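Local coordinates for protein metal-dependent hydrolase (Lactobacillus plantarum, PDB 2F6K) that probably catalyses the metal-dependent decarboxylation of aminocarboxymuconate semialdehyde, as a manganese-binding member of the amidohydrolase superfamily, at residues T40-F43 with M44-N47; A208-G211 with I212-R216; Y141-L144 with D145-A149. One frame throughout, in Å; residues are numbered along the deposited sequence.

In the fold
The three contacts are local pieces of the outer helical layer of a (βα)8 (TIM) barrel whose eight parallel strands run in chain order. They do not touch: the centre of contact 1 lies about 34 Å from that of contact 2 and 32 Å from that of contact 3, while the centres of contacts 2 and 3 are about 27 Å apart. The manganese is bound by H7, H9, H154 and D266. F43 of contact 1 packs on I267, next to the ligand D266, and T40's side chain is about 12 Å from the metal. Contact 3 leads into strand 150-154, which ends at H154; contact 2 faces a second subunit.

Contact 1. Residues T40-F43 with M44-N47; sequences TLNF and MRDN
The C-terminal turns of helix 37-46, one of the outer helices of the barrel, bring T40 to F43 against M44 to N47. Three successive backbone bonds hold the helix: M44 N to T40 O, R45 N to L41 O and D46 N to N42 O. At the end of the helix a side chain adds a further bond, N47 ND2 donating to F43 O over 2.8 Å at a fairly straight 160°, with the acceptor close to the N47 amide plane. The same nitrogen lies over one face of the F43 ring, toward its rim, 3.1 Å from F43 CE1. F43 has CG anti to the backbone N (chi1 177°), which carries the ring forward along the helix to N47; the ring and amide planes are 38° apart. Asparagine suits this place because its short amide can reach a carbonyl one turn back.

On the solvent side, the side chain of R45 passes across that of N42, nearly perpendicular to it. R45 NH1 meets N42 OD1 at 2.6 Å in a bent, weak hydrogen bond, and the guanidinium lays one face over N42 CA. The buried side is apolar: the selenomethionine M44 runs alongside T40, its SE 3.9 Å from T40 CG2 and 4.2 Å from L41 CD2. T40 OG1 turns instead to W35. M44 and F43 rest on I49 of strand 49-55, M44 and L41 on L91 of strand 91-95, and F43 also on L272 and S275 of helix 272-284, whose R276 bonds to D46 O.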
loop_
_atom_site.group_PDB
_atom_site.type_symbol
_atom_site.label_atom_id
_atom_site.label_comp_id
_atom_site.label_asym_id
_atom_site.label_seq_id
_atom_site.Cartn_x
_atom_site.Cartn_y
_atom_site.Cartn_z
ATOM N N THR A 40 -1.158 38.082 0.460
ATOM C CA THR A 40 0.013 37.902 1.313
ATOM C C THR A 40 0.511 39.258 1.838
ATOM O O THR A 40 0.775 39.440 3.032
ATOM C CB THR A 40 1.167 37.239 0.528
ATOM O OG1 THR A 40 0.792 35.908 0.155
ATOM C CG2 THR A 40 2.449 37.209 1.367
ATOM N N LEU A 41 0.655 40.206 0.920
ATOM C CA LEU A 41 1.122 41.533 1.275
ATOM C C LEU A 41 0.230 42.234 2.312
ATOM O O LEU A 41 0.732 42.846 3.260
ATOM C CB LEU A 41 1.250 42.389 0.008
ATOM C CG LEU A 41 2.397 42.002 -0.932
ATOM C CD1 LEU A 41 2.216 42.684 -2.292
ATOM C CD2 LEU A 41 3.734 42.383 -0.289
ATOM N N ASN A 42 -1.085 42.157 2.138
ATOM C CA ASN A 42 -1.997 42.780 3.092
ATOM C C ASN A 42 -1.909 42.035 4.438
ATOM O O ASN A 42 -2.023 42.646 5.510
ATOM C CB ASN A 42 -3.426 42.745 2.551
ATOM C CG ASN A 42 -4.370 43.606 3.355
ATOM O OD1 ASN A 42 -4.286 44.825 3.302
ATOM N ND2 ASN A 42 -5.271 42.978 4.111
ATOM N N PHE A 43 -1.707 40.718 4.393
ATOM C CA PHE A 43 -1.574 39.955 5.633
ATOM C C PHE A 43 -0.316 40.423 6.368
ATOM O O PHE A 43 -0.291 40.515 7.602
ATOM C CB PHE A 43 -1.446 38.458 5.358
ATOM C CG PHE A 43 -1.241 37.627 6.603
ATOM C CD1 PHE A 43 -2.317 37.314 7.435
ATOM C CD2 PHE A 43 0.024 37.143 6.937
ATOM C CE1 PHE A 43 -2.136 36.523 8.584
ATOM C CE2 PHE A 43 0.219 36.352 8.080
ATOM C CZ PHE A 43 -0.865 36.042 8.903
HETATM N N MSE A 44 0.731 40.709 5.601
HETATM C CA MSE A 44 1.998 41.164 6.165
HETATM C C MSE A 44 1.856 42.511 6.865
HETATM O O MSE A 44 2.389 42.698 7.958
HETATM C CB MSE A 44 3.059 41.239 5.068
HETATM C CG MSE A 44 3.552 39.875 4.616
HETATM SE SE MSE A 44 4.681 39.972 3.045
HETATM C CE MSE A 44 6.239 40.796 3.859
ATOM N N ARG A 45 1.147 43.451 6.242
ATOM C CA ARG A 45 0.950 44.757 6.872
ATOM C C ARG A 45 0.137 44.606 8.160
ATOM O O ARG A 45 0.475 45.193 9.191
ATOM C CB ARG A 45 0.227 45.723 5.927
ATOM C CG ARG A 45 1.013 46.089 4.678
ATOM C CD ARG A 45 0.257 47.102 3.823
ATOM N NE ARG A 45 0.029 46.622 2.462
ATOM C CZ ARG A 45 -1.148 46.206 2.011
ATOM N NH1 ARG A 45 -2.198 46.219 2.811
ATOM N NH2 ARG A 45 -1.271 45.757 0.772
ATOM N N ASP A 46 -0.920 43.801 8.102
ATOM C CA ASP A 46 -1.784 43.590 9.263
ATOM C C ASP A 46 -1.176 42.775 10.398
ATOM O O ASP A 46 -1.743 42.724 11.487
ATOM C CB ASP A 46 -3.097 42.928 8.836
ATOM C CG ASP A 46 -3.897 43.783 7.873
ATOM O OD1 ASP A 46 -3.717 45.023 7.866
ATOM O OD2 ASP A 46 -4.721 43.212 7.129
ATOM N N ASN A 47 -0.032 42.137 10.160
ATOM C CA ASN A 47 0.585 41.316 11.199
ATOM C C ASN A 47 2.046 41.624 11.491
ATOM O O ASN A 47 2.776 40.778 12.007
ATOM C CB ASN A 47 0.418 39.847 10.836
ATOM C CG ASN A 47 -1.027 39.403 10.911
ATOM O OD1 ASN A 47 -1.551 39.152 11.998
ATOM N ND2 ASN A 47 -1.687 39.326 9.758
#

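Contact 2. Residues A208-G211 with I212-R216; sequences AFLG and IVDDR
F209 O receives two backbone donors where the chain enters helix 210-225: V213 N from 3.0 Å, nearly in line with the carbonyl, and I212 N from 2.9 Å, well above the carbonyl plane. D214 N to L210 O continues the helix. It is kinked at D215 and R216, whose N atoms miss the turn before; R216 N bonds to V213 O instead.

In V213, chi1 of -75° sets CG1 anti to the carbonyl carbon and leaves CG2 between the backbone N and the carbonyl carbon. CG2 thereby lies against the start of the helix, 3.2 Å from F209 O and 4.1 Å from L210 CD2. D214 folds its carboxylate back over L210 O, with CG 3.1 Å away and both oxygens at 3.4 Å, acceptor facing acceptor without a bond; the residue is buried and packs on V229 and M233. L210 packs on F184 and M233.

F209 stacks its ring on F209 of the second subunit. V213 also packs on that F209, I212 packs on A208 of the second subunit, and D215 forms a salt bridge with its R247. This is the start of a TIM-barrel helix, placed after strand 200-203 and here built into a subunit interface.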
loop_
_atom_site.group_PDB
_atom_site.type_symbol
_atom_site.label_atom_id
_atom_site.label_comp_id
_atom_site.label_asym_id
_atom_site.label_seq_id
_atom_site.Cartn_x
_atom_site.Cartn_y
_atom_site.Cartn_z
ATOM N N ALA A 208 7.757 18.350 13.636
ATOM C CA ALA A 208 6.710 17.338 13.652
ATOM C C ALA A 208 6.832 16.474 14.908
ATOM O O ALA A 208 6.678 16.982 16.016
ATOM C CB ALA A 208 6.791 16.482 12.393
ATOM N N PHE A 209 7.128 15.188 14.744
ATOM C CA PHE A 209 7.252 14.272 15.881
ATOM C C PHE A 209 8.676 14.068 16.389
ATOM O O PHE A 209 8.900 13.251 17.292
ATOM C CB PHE A 209 6.679 12.898 15.519
ATOM C CG PHE A 209 5.200 12.902 15.241
ATOM C CD1 PHE A 209 4.668 12.054 14.276
ATOM C CD2 PHE A 209 4.346 13.767 15.926
ATOM C CE1 PHE A 209 3.312 12.066 13.989
ATOM C CE2 PHE A 209 2.984 13.786 15.645
ATOM C CZ PHE A 209 2.464 12.931 14.670
ATOM N N LEU A 210 9.642 14.784 15.820
ATOM C CA LEU A 210 11.021 14.616 16.263
ATOM C C LEU A 210 11.171 14.820 17.778
ATOM O O LEU A 210 11.927 14.100 18.431
ATOM C CB LEU A 210 11.948 15.568 15.499
ATOM C CG LEU A 210 11.950 15.368 13.978
ATOM C CD1 LEU A 210 13.116 16.134 13.348
ATOM C CD2 LEU A 210 12.056 13.881 13.663
ATOM N N GLY A 211 10.439 15.784 18.332
ATOM C CA GLY A 211 10.504 16.045 19.758
ATOM C C GLY A 211 10.284 14.808 20.611
ATOM O O GLY A 211 10.786 14.726 21.730
ATOM N N ILE A 212 9.541 13.836 20.091
ATOM C CA ILE A 212 9.287 12.610 20.842
ATOM C C ILE A 212 10.052 11.357 20.381
ATOM O O ILE A 212 10.457 10.543 21.212
ATOM C CB ILE A 212 7.782 12.284 20.855
ATOM C CG1 ILE A 212 7.044 13.334 21.693
ATOM C CG2 ILE A 212 7.547 10.865 21.390
ATOM C CD1 ILE A 212 5.537 13.094 21.800
ATOM N N VAL A 213 10.255 11.184 19.077
ATOM C CA VAL A 213 10.959 9.986 18.608
ATOM C C VAL A 213 12.470 9.988 18.795
ATOM O O VAL A 213 13.076 8.928 18.972
ATOM C CB VAL A 213 10.679 9.687 17.113
ATOM C CG1 VAL A 213 9.304 9.116 16.961
ATOM C CG2 VAL A 213 10.829 10.951 16.280
ATOM N N ASP A 214 13.077 11.168 18.753
ATOM C CA ASP A 214 14.527 11.263 18.905
ATOM C C ASP A 214 15.064 10.387 20.032
ATOM O O ASP A 214 15.969 9.580 19.817
ATOM C CB ASP A 214 14.959 12.723 19.117
ATOM C CG ASP A 214 14.935 13.533 17.826
ATOM O OD1 ASP A 214 14.602 12.950 16.771
ATOM O OD2 ASP A 214 15.249 14.745 17.865
ATOM N N ASP A 215 14.489 10.514 21.217
ATOM C CA ASP A 215 14.948 9.743 22.362
ATOM C C ASP A 215 14.749 8.257 22.196
ATOM O O ASP A 215 15.452 7.456 22.810
ATOM C CB ASP A 215 14.233 10.227 23.618
ATOM C CG ASP A 215 14.572 11.661 23.943
ATOM O OD1 ASP A 215 13.667 12.407 24.365
ATOM O OD2 ASP A 215 15.754 12.046 23.775
ATOM N N ARG A 216 13.803 7.889 21.348
ATOM C CA ARG A 216 13.502 6.487 21.120
ATOM C C ARG A 216 14.459 5.845 20.120
ATOM O O ARG A 216 14.828 4.680 20.262
ATOM C CB ARG A 216 12.061 6.356 20.617
ATOM C CG ARG A 216 11.484 4.952 20.658
ATOM C CD ARG A 216 10.073 4.964 20.067
ATOM N NE ARG A 216 9.462 3.640 20.032
ATOM C CZ ARG A 216 9.079 2.967 21.110
ATOM N NH1 ARG A 216 9.238 3.496 22.314
ATOM N NH2 ARG A 216 8.543 1.760 20.985
#

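Contact 3. Residues Y141-L144 with D145-A149; sequences YQEL and DARQA
L144 and A149 form the tight side of this contact, at the end of helix 138-145. L144 CD2 lies 3.5 Å from A149 CB, and both residues are buried; the small A149 methyl lies against the leucine branch, and L144 also packs on V109 of helix 102-114 and on I199. L144 O is gripped by two backbone donors arriving from opposite faces of its plane: A149 N, at 3.1 Å and a nearly straight 171°, and R147 N, at 3.2 Å and strongly out of plane. Upstream, D145 N to Y141 O and A146 N to Q142 O complete the last helical turns.

The polar half is carried by E143 and R147, whose side chains run alongside each other in the same direction. R147 NH1 holds two acceptors of one residue: E143 O at 2.8 Å, in the guanidinium plane, and E143 OE1 at 2.7 Å in a salt bridge, tilted 20° out of that plane. E143 bends at chi2 (-59°), bringing its carboxylate back to the arginine, whereas R147 runs extended from CG to NE. An arginine suits the spot because its several N-H groups can serve a helix-end carbonyl and carboxylates together; NH2 makes a further salt bridge with D114, so the two acids probably stabilise its charge.

The looser side faces solvent. A146 and Q148 are exposed, and the Q148 side chain touches nothing in 141-144. Q148 takes a positive phi, and its N bonds to D145 O at 3.1 Å. With A149 N to L144 O, this defines a Schellman motif, Q148 being its C' residue, which stops the helix and turns the chain into barrel strand 150-154, an α-to-β connection of the TIM fold.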
loop_
_atom_site.group_PDB
_atom_site.type_symbol
_atom_site.label_atom_id
_atom_site.label_comp_id
_atom_site.label_asym_id
_atom_site.label_seq_id
_atom_site.Cartn_x
_atom_site.Cartn_y
_atom_site.Cartn_z
ATOM N N TYR A 141 21.963 16.993 -4.173
ATOM C CA TYR A 141 22.513 17.386 -2.877
ATOM C C TYR A 141 23.877 18.055 -3.060
ATOM O O TYR A 141 24.156 19.093 -2.454
ATOM C CB TYR A 141 22.663 16.169 -1.951
ATOM C CG TYR A 141 21.427 15.311 -1.847
ATOM C CD1 TYR A 141 20.151 15.879 -1.902
ATOM C CD2 TYR A 141 21.529 13.935 -1.674
ATOM C CE1 TYR A 141 19.007 15.098 -1.794
ATOM C CE2 TYR A 141 20.388 13.144 -1.558
ATOM C CZ TYR A 141 19.131 13.734 -1.622
ATOM O OH TYR A 141 17.997 12.963 -1.526
ATOM N N GLN A 142 24.717 17.463 -3.902
ATOM C CA GLN A 142 26.047 18.007 -4.155
ATOM C C GLN A 142 25.977 19.446 -4.652
ATOM O O GLN A 142 26.715 20.304 -4.180
ATOM C CB GLN A 142 26.783 17.131 -5.163
ATOM C CG GLN A 142 26.864 15.686 -4.732
ATOM C CD GLN A 142 27.480 14.796 -5.790
ATOM O OE1 GLN A 142 27.267 14.993 -6.988
ATOM N NE2 GLN A 142 28.234 13.796 -5.354
ATOM N N GLU A 143 25.086 19.712 -5.599
ATOM C CA GLU A 143 24.939 21.065 -6.124
ATOM C C GLU A 143 24.459 22.029 -5.046
ATOM O O GLU A 143 24.800 23.210 -5.065
ATOM C CB GLU A 143 23.948 21.083 -7.287
ATOM C CG GLU A 143 24.464 20.459 -8.582
ATOM C CD GLU A 143 25.726 21.136 -9.110
ATOM O OE1 GLU A 143 25.935 22.337 -8.823
ATOM O OE2 GLU A 143 26.502 20.470 -9.825
ATOM N N LEU A 144 23.662 21.517 -4.111
ATOM C CA LEU A 144 23.127 22.335 -3.032
ATOM C C LEU A 144 24.164 22.567 -1.950
ATOM O O LEU A 144 24.251 23.657 -1.391
ATOM C CB LEU A 144 21.879 21.675 -2.430
ATOM C CG LEU A 144 20.581 21.813 -3.236
ATOM C CD1 LEU A 144 19.530 20.827 -2.741
ATOM C CD2 LEU A 144 20.075 23.235 -3.123
ATOM N N ASP A 145 24.954 21.543 -1.652
ATOM C CA ASP A 145 25.975 21.677 -0.619
ATOM C C ASP A 145 27.090 22.614 -1.079
ATOM O O ASP A 145 27.667 23.354 -0.284
ATOM C CB ASP A 145 26.570 20.314 -0.265
ATOM C CG ASP A 145 27.416 20.360 1.000
ATOM O OD1 ASP A 145 26.851 20.522 2.103
ATOM O OD2 ASP A 145 28.649 20.245 0.893
ATOM N N ALA A 146 27.390 22.586 -2.370
ATOM C CA ALA A 146 28.442 23.437 -2.904
ATOM C C ALA A 146 28.076 24.915 -2.765
ATOM O O ALA A 146 28.950 25.784 -2.769
ATOM C CB ALA A 146 28.705 23.089 -4.365
ATOM N N ARG A 147 26.783 25.195 -2.639
ATOM C CA ARG A 147 26.329 26.575 -2.507
ATOM C C ARG A 147 25.862 26.896 -1.095
ATOM O O ARG A 147 25.340 27.981 -0.847
ATOM C CB ARG A 147 25.202 26.855 -3.507
ATOM C CG ARG A 147 25.622 26.646 -4.952
ATOM C CD ARG A 147 24.457 26.714 -5.934
ATOM N NE ARG A 147 24.942 26.745 -7.316
ATOM C CZ ARG A 147 25.510 25.716 -7.940
ATOM N NH1 ARG A 147 25.658 24.557 -7.310
ATOM N NH2 ARG A 147 25.957 25.858 -9.181
ATOM N N GLN A 148 26.059 25.963 -0.165
ATOM C CA GLN A 148 25.641 26.182 1.224
ATOM C C GLN A 148 24.202 26.668 1.209
ATOM O O GLN A 148 23.833 27.579 1.941
ATOM C CB GLN A 148 26.524 27.244 1.876
ATOM C CG GLN A 148 27.962 26.816 2.072
ATOM C CD GLN A 148 28.919 27.984 2.022
ATOM O OE1 GLN A 148 29.103 28.597 0.969
ATOM N NE2 GLN A 148 29.536 28.306 3.159
ATOM N N ALA A 149 23.400 26.044 0.358
ATOM C CA ALA A 149 22.007 26.406 0.182
ATOM C C ALA A 149 21.053 26.072 1.336
ATOM O O ALA A 149 21.257 25.125 2.116
ATOM C CB ALA A 149 21.494 25.767 -1.108
#